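Local coordinates for uncharacterized protein (Methylibium petroleiphilum, PDB 3PL0) that is probably a dioxygenase of the 2OG-Fe family, built on a double-stranded beta-helix (cupin) fold, at residues Y49-L53 / H147-I151; F177-V183 / P235-L241. All coordinates share one frame; numbering follows the deposited sequence.

Following the chain from its N terminus, residues 49-53 come first, in the loop between helix 40-44 and strand 54-55, and interaction 1 closes when strand 141-152 comes back against them, with 93 residues between the two segments. Strand 172-181 follows next in the chain, and interaction 2 pairs its end with strand 237-246, closing a second loop of 51 residues. The two closures stand in series, neither enclosing nor crossing the other. In space they meet, because strands 141-152 and 237-246 are neighbours in one antiparallel sheet: Arg150 of interaction 1 bridges to Asp239 of interaction 2, and the Trp50 indole bonds the backbone of Thr240.

Interaction 1: Y49-L53 / H147-I151; sequences YWEEL and HPFRI
Arg150 reaches from strand 141-152, part of the double-stranded beta-helix, to the 3-10 turn that holds Trp50 and Glu51 and seizes Glu51 there. Its CB lies near Leu53 CD1. CG stands anti to the backbone N (chi1 167°), which sends the chain outward before a bend at chi3 turns the guanidinium toward the turn. NE forms a salt bridge with Asp239 of the adjacent strand. CZ sits 3.2 Å from Trp50 O, which lies over the centre of one guanidinium face and is not hydrogen-bonded to it. At the tip the grip is end-on and two-pronged: NH1 meets Glu51 OE1 at 2.9 Å and NH2 meets Glu51 OE2 at 3.0 Å. Both bonds are nearly straight, although they meet the carboxylate from above its plane. Arginine suits a place where two carboxylates must be served at once; a leucine here would probably leave Glu51 and Asp239 without their shared positive partner. Closer to the sheet, contacts become apolar. Pro148, a rigid apolar ring, crosses the indole at about a right angle with its CB 3.5 Å from Trp50 CZ2, and its CG meets Leu53 CD2 at 3.9 Å. Leu53 CD1 rests on the backbone between Phe149 and Arg150. The indole N-H bonds mainly to Thr240 O; at the ring edge, Trp50 NE1 makes only a weak, bent bond to Phe149 O, 3.1 Å long with an angle of 124° at the hydrogen.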
loop_
_atom_site.group_PDB
_atom_site.type_symbol
_atom_site.label_atom_id
_atom_site.label_comp_id
_atom_site.label_asym_id
_atom_site.label_seq_id
_atom_site.Cartn_x
_atom_site.Cartn_y
_atom_site.Cartn_z
ATOM N N TYR A 49 -6.181 -2.341 14.827
ATOM C CA TYR A 49 -7.183 -2.604 13.797
ATOM C C TYR A 49 -6.779 -3.741 12.893
ATOM O O TYR A 49 -7.627 -4.403 12.338
ATOM C CB TYR A 49 -7.518 -1.329 12.996
ATOM C CG TYR A 49 -8.101 -0.294 13.925
ATOM C CD1 TYR A 49 -9.421 -0.380 14.335
ATOM C CD2 TYR A 49 -7.288 0.686 14.503
ATOM C CE1 TYR A 49 -9.948 0.541 15.242
ATOM C CE2 TYR A 49 -7.785 1.595 15.402
ATOM C CZ TYR A 49 -9.131 1.509 15.779
ATOM O OH TYR A 49 -9.632 2.429 16.668
ATOM N N TRP A 50 -5.482 -4.004 12.773
ATOM C CA TRP A 50 -5.026 -5.195 12.046
ATOM C C TRP A 50 -5.410 -6.528 12.757
ATOM O O TRP A 50 -5.263 -7.569 12.172
ATOM C CB TRP A 50 -3.514 -5.134 11.741
ATOM C CG TRP A 50 -3.267 -4.448 10.477
ATOM C CD1 TRP A 50 -2.993 -5.031 9.296
ATOM C CD2 TRP A 50 -3.366 -3.041 10.220
ATOM N NE1 TRP A 50 -2.900 -4.089 8.303
ATOM C CE2 TRP A 50 -3.118 -2.856 8.849
ATOM C CE3 TRP A 50 -3.592 -1.916 11.028
ATOM C CZ2 TRP A 50 -3.101 -1.596 8.247
ATOM C CZ3 TRP A 50 -3.602 -0.661 10.429
ATOM C CH2 TRP A 50 -3.351 -0.519 9.034
ATOM N N GLU A 51 -5.930 -6.487 13.986
ATOM C CA GLU A 51 -6.460 -7.712 14.605
ATOM C C GLU A 51 -7.946 -7.928 14.259
ATOM O O GLU A 51 -8.531 -8.935 14.663
ATOM C CB GLU A 51 -6.293 -7.674 16.124
ATOM C CG GLU A 51 -4.903 -7.373 16.584
ATOM C CD GLU A 51 -3.895 -8.394 16.084
ATOM O OE1 GLU A 51 -4.260 -9.590 15.906
ATOM O OE2 GLU A 51 -2.732 -7.988 15.845
ATOM N N GLU A 52 -8.550 -7.008 13.502
ATOM C CA GLU A 52 -9.996 -7.031 13.259
ATOM C C GLU A 52 -10.345 -6.872 11.797
ATOM O O GLU A 52 -11.400 -6.312 11.473
ATOM C CB GLU A 52 -10.648 -5.886 14.004
ATOM C CG GLU A 52 -10.479 -5.931 15.518
ATOM C CD GLU A 52 -11.195 -4.757 16.195
ATOM O OE1 GLU A 52 -11.270 -3.646 15.603
ATOM O OE2 GLU A 52 -11.700 -4.947 17.322
ATOM N N LEU A 53 -9.464 -7.314 10.898
ATOM C CA LEU A 53 -9.773 -7.215 9.490
ATOM C C LEU A 53 -10.718 -8.362 9.114
ATOM O O LEU A 53 -10.716 -9.412 9.771
ATOM C CB LEU A 53 -8.492 -7.197 8.640
ATOM C CG LEU A 53 -7.519 -6.064 8.922
ATOM C CD1 LEU A 53 -6.201 -6.285 8.125
ATOM C CD2 LEU A 53 -8.114 -4.684 8.652
ATOM N N HIS A 147 -6.322 0.048 1.562
ATOM C CA HIS A 147 -6.529 -1.383 1.718
ATOM C C HIS A 147 -5.595 -1.941 2.804
ATOM O O HIS A 147 -4.451 -2.331 2.511
ATOM C CB HIS A 147 -6.176 -2.070 0.410
ATOM C CG HIS A 147 -6.954 -1.612 -0.770
ATOM N ND1 HIS A 147 -8.064 -2.288 -1.206
ATOM C CD2 HIS A 147 -6.776 -0.575 -1.626
ATOM C CE1 HIS A 147 -8.549 -1.681 -2.278
ATOM N NE2 HIS A 147 -7.787 -0.638 -2.548
ATOM N N PRO A 148 -6.047 -1.976 4.049
ATOM C CA PRO A 148 -5.258 -2.671 5.071
ATOM C C PRO A 148 -5.367 -4.172 4.883
ATOM O O PRO A 148 -6.478 -4.684 4.645
ATOM C CB PRO A 148 -5.918 -2.283 6.377
ATOM C CG PRO A 148 -7.329 -1.876 6.002
ATOM C CD PRO A 148 -7.229 -1.300 4.620
ATOM N N PHE A 149 -4.243 -4.856 4.975
ATOM C CA PHE A 149 -4.172 -6.284 4.708
ATOM C C PHE A 149 -3.519 -7.016 5.853
ATOM O O PHE A 149 -2.533 -6.532 6.391
ATOM C CB PHE A 149 -3.282 -6.557 3.511
ATOM C CG PHE A 149 -3.915 -6.287 2.183
ATOM C CD1 PHE A 149 -4.921 -7.096 1.688
ATOM C CD2 PHE A 149 -3.475 -5.224 1.403
ATOM C CE1 PHE A 149 -5.486 -6.848 0.437
ATOM C CE2 PHE A 149 -4.024 -4.979 0.160
ATOM C CZ PHE A 149 -5.031 -5.801 -0.336
ATOM N N ARG A 150 -3.990 -8.234 6.130
ATOM C CA ARG A 150 -3.178 -9.242 6.830
ATOM C C ARG A 150 -3.229 -10.518 6.034
ATOM O O ARG A 150 -4.295 -10.998 5.687
ATOM C CB ARG A 150 -3.687 -9.527 8.231
ATOM C CG ARG A 150 -3.081 -10.802 8.886
ATOM C CD ARG A 150 -3.372 -10.921 10.351
ATOM N NE ARG A 150 -2.689 -9.901 11.113
ATOM C CZ ARG A 150 -2.839 -9.677 12.414
ATOM N NH1 ARG A 150 -3.620 -10.438 13.194
ATOM N NH2 ARG A 150 -2.135 -8.712 12.965
ATOM N N ILE A 151 -2.066 -11.074 5.765
ATOM C CA ILE A 151 -1.959 -12.364 5.119
ATOM C C ILE A 151 -1.446 -13.320 6.203
ATOM O O ILE A 151 -0.389 -13.086 6.790
ATOM C CB ILE A 151 -0.981 -12.331 3.952
ATOM C CG1 ILE A 151 -1.308 -11.258 2.917
ATOM C CG2 ILE A 151 -0.967 -13.666 3.227
ATOM C CD1 ILE A 151 -2.660 -11.389 2.253
#

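Interaction 2: F177-V183 / P235-L241; sequences FIGRQGV and PAHRDTL
Ile178 and Gly179 both turn their N-H groups to the carbonyl of Asp239, the classic beta bulge in an otherwise regular antiparallel pairing. Ile178 N lies 3.0 Å from Asp239 O and Gly179 N 3.2 Å from it, both reaching the oxygen from the same face of its carbonyl plane. The branched Ile178 fits this step: its CG2 packs on Asp239 CB, while CG1 lies along the backbone of Thr240 and Leu241. Asp239 itself points its carboxylate to the His237 side of the sheet, where Arg150 lies. On the other side, the Phe177 ring is trans to the main-chain nitrogen (chi1 178°), which swings it forward along its own strand: one face lies over Gly179 N, and CE1 comes 3.9 Å from Arg238 NE, which approaches the ring edge. Arg238 is extended from CG to NE and lays its guanidinium over Thr240 CG2. Farther along, Gln181 and His237 run side by side, amide and imidazole planes 78° apart, their NE2 atoms 3.3 Å from one another. A water donates to Pro235 O at 2.6 Å and, weakly, to Gln181 OE1. Glycine suits the place of Gly182, because the phi of Gly182 is positive (68°) and a CB would collide with Pro235 O. Beyond it, Val183 CG1 packs on Ala236 CB at 3.8 Å. Two neighbouring antiparallel strands, one of them bulged, here form part of the wall of the double-stranded beta-helix typical of cupins.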
loop_
_atom_site.group_PDB
_atom_site.type_symbol
_atom_site.label_atom_id
_atom_site.label_comp_id
_atom_site.label_asym_id
_atom_site.label_seq_id
_atom_site.Cartn_x
_atom_site.Cartn_y
_atom_site.Cartn_z
ATOM N N PHE A 177 4.528 -0.729 5.572
ATOM C CA PHE A 177 4.753 -1.979 6.311
ATOM C C PHE A 177 4.285 -1.782 7.723
ATOM O O PHE A 177 4.727 -0.852 8.402
ATOM C CB PHE A 177 6.210 -2.384 6.311
ATOM C CG PHE A 177 6.472 -3.621 7.084
ATOM C CD1 PHE A 177 6.090 -4.853 6.571
ATOM C CD2 PHE A 177 7.120 -3.570 8.303
ATOM C CE1 PHE A 177 6.297 -6.017 7.284
ATOM C CE2 PHE A 177 7.340 -4.730 9.035
ATOM C CZ PHE A 177 6.920 -5.959 8.527
ATOM N N ILE A 178 3.351 -2.625 8.162
ATOM C CA ILE A 178 2.707 -2.437 9.458
ATOM C C ILE A 178 3.340 -3.379 10.496
ATOM O O ILE A 178 3.628 -2.959 11.599
ATOM C CB ILE A 178 1.241 -2.674 9.337
ATOM C CG1 ILE A 178 0.634 -1.627 8.368
ATOM C CG2 ILE A 178 0.532 -2.727 10.698
ATOM C CD1 ILE A 178 0.590 -0.188 8.929
ATOM N N GLY A 179 3.544 -4.626 10.124
ATOM C CA GLY A 179 4.289 -5.552 10.970
ATOM C C GLY A 179 4.317 -6.943 10.410
ATOM O O GLY A 179 3.677 -7.229 9.392
ATOM N N ARG A 180 5.043 -7.834 11.084
ATOM C CA ARG A 180 5.038 -9.234 10.744
ATOM C C ARG A 180 5.515 -10.073 11.936
ATOM O O ARG A 180 6.200 -9.565 12.816
ATOM C CB ARG A 180 5.938 -9.492 9.537
ATOM C CG ARG A 180 7.403 -9.401 9.877
ATOM C CD ARG A 180 8.250 -9.723 8.688
ATOM N NE ARG A 180 9.657 -9.608 9.053
ATOM C CZ ARG A 180 10.656 -10.155 8.374
ATOM N NH1 ARG A 180 10.411 -10.894 7.301
ATOM N NH2 ARG A 180 11.900 -9.992 8.805
ATOM N N GLN A 181 5.115 -11.346 11.955
ATOM C CA GLN A 181 5.542 -12.285 12.965
ATOM C C GLN A 181 5.580 -13.643 12.384
ATOM O O GLN A 181 4.700 -14.016 11.613
ATOM C CB GLN A 181 4.473 -12.433 14.031
ATOM C CG GLN A 181 4.367 -11.419 15.013
ATOM C CD GLN A 181 3.246 -11.770 15.932
ATOM O OE1 GLN A 181 3.311 -12.766 16.675
ATOM N NE2 GLN A 181 2.185 -10.998 15.863
ATOM N N GLY A 182 6.530 -14.435 12.855
ATOM C CA GLY A 182 6.525 -15.853 12.629
ATOM C C GLY A 182 6.748 -16.247 11.191
ATOM O O GLY A 182 6.433 -17.377 10.823
ATOM N N VAL A 183 7.265 -15.333 10.375
ATOM C CA VAL A 183 7.416 -15.598 8.938
ATOM C C VAL A 183 8.762 -15.152 8.382
ATOM O O VAL A 183 9.389 -14.223 8.897
ATOM C CB VAL A 183 6.275 -14.941 8.089
ATOM C CG1 VAL A 183 4.900 -15.450 8.557
ATOM C CG2 VAL A 183 6.334 -13.396 8.168
ATOM N N PRO A 235 1.640 -17.538 15.972
ATOM C CA PRO A 235 1.132 -16.646 14.918
ATOM C C PRO A 235 2.174 -16.397 13.845
ATOM O O PRO A 235 3.353 -16.199 14.146
ATOM C CB PRO A 235 0.810 -15.346 15.660
ATOM C CG PRO A 235 0.628 -15.763 17.077
ATOM C CD PRO A 235 1.695 -16.826 17.257
ATOM N N ALA A 236 1.718 -16.436 12.603
ATOM C CA ALA A 236 2.564 -16.316 11.454
ATOM C C ALA A 236 1.825 -15.514 10.384
ATOM O O ALA A 236 1.053 -16.061 9.620
ATOM C CB ALA A 236 2.963 -17.711 10.954
ATOM N N HIS A 237 2.065 -14.211 10.334
ATOM C CA HIS A 237 1.389 -13.354 9.361
ATOM C C HIS A 237 2.196 -12.094 9.030
ATOM O O HIS A 237 3.202 -11.779 9.682
ATOM C CB HIS A 237 0.040 -12.926 9.942
ATOM C CG HIS A 237 0.158 -12.231 11.259
ATOM N ND1 HIS A 237 -0.191 -12.827 12.452
ATOM C CD2 HIS A 237 0.631 -10.999 11.577
ATOM C CE1 HIS A 237 0.052 -11.992 13.449
ATOM N NE2 HIS A 237 0.564 -10.881 12.946
ATOM N N ARG A 238 1.746 -11.391 8.001
ATOM C CA ARG A 238 2.346 -10.106 7.621
ATOM C C ARG A 238 1.212 -9.108 7.381
ATOM O O ARG A 238 0.231 -9.409 6.669
ATOM C CB ARG A 238 3.203 -10.277 6.374
ATOM C CG ARG A 238 3.790 -8.993 5.798
ATOM C CD ARG A 238 4.799 -9.376 4.752
ATOM N NE ARG A 238 5.490 -8.241 4.143
ATOM C CZ ARG A 238 5.102 -7.608 3.046
ATOM N NH1 ARG A 238 4.020 -7.960 2.403
ATOM N NH2 ARG A 238 5.845 -6.652 2.548
ATOM N N ASP A 239 1.411 -7.914 7.910
ATOM C CA ASP A 239 0.490 -6.806 7.869
ATOM C C ASP A 239 1.067 -5.664 7.086
ATOM O O ASP A 239 2.196 -5.259 7.337
ATOM C CB ASP A 239 0.249 -6.286 9.298
ATOM C CG ASP A 239 -0.434 -7.337 10.197
ATOM O OD1 ASP A 239 -1.143 -8.183 9.650
ATOM O OD2 ASP A 239 -0.278 -7.287 11.426
ATOM N N THR A 240 0.254 -5.137 6.169
ATOM C CA THR A 240 0.584 -3.999 5.326
ATOM C C THR A 240 -0.665 -3.106 5.178
ATOM O O THR A 240 -1.839 -3.499 5.513
ATOM C CB THR A 240 1.011 -4.450 3.929
ATOM O OG1 THR A 240 0.065 -5.390 3.401
ATOM C CG2 THR A 240 2.384 -5.069 3.925
ATOM N N LEU A 241 -0.416 -1.902 4.684
ATOM C CA LEU A 241 -1.452 -0.965 4.274
ATOM C C LEU A 241 -1.122 -0.468 2.897
ATOM O O LEU A 241 -0.076 0.155 2.739
ATOM C CB LEU A 241 -1.467 0.229 5.202
ATOM C CG LEU A 241 -2.450 1.344 4.835
ATOM C CD1 LEU A 241 -3.924 0.870 4.842
ATOM C CD2 LEU A 241 -2.235 2.489 5.814
HETATM O O HOH W 1 4.786 -15.708 16.229
#